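PDB 1NFG: D-hydantoinase from Ralstonia pickettii, which probably catalyses the stereospecific hydrolysis of the cyclic amide bond of D-hydantoin derivatives, using a pair of zinc ions held in a TIM-barrel active site. Local coordinates for residues M151-R154 with G155-M158. Residues are numbered along the deposited sequence; the frame is centred on the assembly and turned at random.
Sequences MAYR and GMNM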
loop_
_atom_site.group_PDB
_atom_site.type_symbol
_atom_site.label_atom_id
_atom_site.label_comp_id
_atom_site.label_asym_id
_atom_site.label_seq_id
_atom_site.Cartn_x
_atom_site.Cartn_y
_atom_site.Cartn_z
ATOM N N MET A 151 2.830 -7.729 -24.529
ATOM C CA MET A 151 3.043 -6.300 -24.328
ATOM C C MET A 151 4.497 -5.940 -24.598
ATOM O O MET A 151 4.872 -4.773 -24.539
ATOM C CB MET A 151 2.653 -5.896 -22.904
ATOM C CG MET A 151 1.150 -5.956 -22.656
ATOM S SD MET A 151 0.639 -5.665 -20.938
ATOM C CE MET A 151 0.469 -3.836 -20.899
ATOM N N ALA A 152 5.309 -6.950 -24.894
ATOM C CA ALA A 152 6.723 -6.755 -25.190
ATOM C C ALA A 152 7.050 -7.448 -26.510
ATOM O O ALA A 152 6.153 -7.982 -27.168
ATOM C CB ALA A 152 7.580 -7.323 -24.073
ATOM N N TYR A 153 8.333 -7.441 -26.881
ATOM C CA TYR A 153 8.815 -8.043 -28.128
ATOM C C TYR A 153 8.375 -7.226 -29.341
ATOM O O TYR A 153 7.515 -7.649 -30.116
ATOM C CB TYR A 153 8.311 -9.476 -28.270
ATOM C CG TYR A 153 8.737 -10.388 -27.145
ATOM C CD1 TYR A 153 10.061 -10.413 -26.703
ATOM C CD2 TYR A 153 7.828 -11.260 -26.553
ATOM C CE1 TYR A 153 10.470 -11.294 -25.697
ATOM C CE2 TYR A 153 8.222 -12.146 -25.547
ATOM C CZ TYR A 153 9.544 -12.160 -25.125
ATOM O OH TYR A 153 9.934 -13.049 -24.140
ATOM N N ARG A 154 8.979 -6.052 -29.493
ATOM C CA ARG A 154 8.675 -5.141 -30.593
ATOM C C ARG A 154 8.850 -5.824 -31.949
ATOM O O ARG A 154 9.796 -6.595 -32.153
ATOM C CB ARG A 154 9.605 -3.928 -30.523
ATOM C CG ARG A 154 9.109 -2.707 -31.273
ATOM C CD ARG A 154 8.021 -2.023 -30.481
ATOM N NE ARG A 154 7.575 -0.778 -31.093
ATOM C CZ ARG A 154 6.718 0.060 -30.517
ATOM N NH1 ARG A 154 6.222 -0.218 -29.318
ATOM N NH2 ARG A 154 6.348 1.173 -31.136
ATOM N N GLY A 155 7.940 -5.530 -32.876
ATOM C CA GLY A 155 8.015 -6.111 -34.207
ATOM C C GLY A 155 8.147 -7.625 -34.236
ATOM O O GLY A 155 8.892 -8.181 -35.045
ATOM N N MET A 156 7.425 -8.295 -33.348
ATOM C CA MET A 156 7.454 -9.747 -33.288
ATOM C C MET A 156 6.153 -10.246 -32.670
ATOM O O MET A 156 5.407 -10.977 -33.309
ATOM C CB MET A 156 8.655 -10.220 -32.469
ATOM C CG MET A 156 8.987 -11.692 -32.664
ATOM S SD MET A 156 10.352 -12.289 -31.617
ATOM C CE MET A 156 9.427 -13.197 -30.322
ATOM N N ASN A 157 5.870 -9.833 -31.437
ATOM C CA ASN A 157 4.649 -10.250 -30.749
ATOM C C ASN A 157 3.853 -9.079 -30.182
ATOM O O ASN A 157 2.635 -9.163 -30.041
ATOM C CB ASN A 157 4.982 -11.186 -29.587
ATOM C CG ASN A 157 5.331 -12.587 -30.035
ATOM O OD1 ASN A 157 6.275 -12.797 -30.796
ATOM N ND2 ASN A 157 4.572 -13.563 -29.552
ATOM N N MET A 158 4.547 -7.992 -29.858
ATOM C CA MET A 158 3.924 -6.827 -29.243
ATOM C C MET A 158 2.714 -6.202 -29.925
ATOM O O MET A 158 2.725 -5.920 -31.121
ATOM C CB MET A 158 4.973 -5.727 -29.003
ATOM C CG MET A 158 4.432 -4.540 -28.184
ATOM S SD MET A 158 5.622 -3.212 -27.779
ATOM C CE MET A 158 7.143 -4.140 -27.660
#
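The carbonyl oxygen of Y153 is gripped by the amides of N157 and M158, and around it the chain of an amidohydrolase TIM barrel folds back in an alpha-turn, joined by an i+5 pi-turn bond, beside the dinuclear zinc centre. N157 N lies 3.0 Å from Y153 O, in the carbonyl plane with its N-H aimed almost straight (167°). M158 N is equally near, 3.0 Å from Y153 O, and equally straight, but it comes from above that plane. M156 N adds a weak, strongly bent third bond, so three successive amides converge on one acceptor. The turn thus illustrates how one carbonyl can gather several amides in a loop without regular secondary structure, here the carbonyl of a residue probably involved in substrate binding. The Y153 side chain, its CG beside the backbone N (chi1 -59°), runs alongside that of N157, their CB atoms 4.0 Å apart, while CE of M156 approaches the ring obliquely near CG. Beyond the turn the tyrosine meets the ring of H181, a zinc ligand, and touches T286, another probable substrate-binding residue. R154 and M158 close the other flank. M158 extends to SD and then bends at chi3 (-31°), bringing CE against the backbone N and CA of R154 and 3.6 Å from R154 CD. The stronger partner of the guanidinium is D186, to which NH1 forms a salt bridge; the same NH1 also makes a weak hydrogen bond to M158 SD at 3.4 Å, the sulfur lying at the guanidinium edge, near its plane.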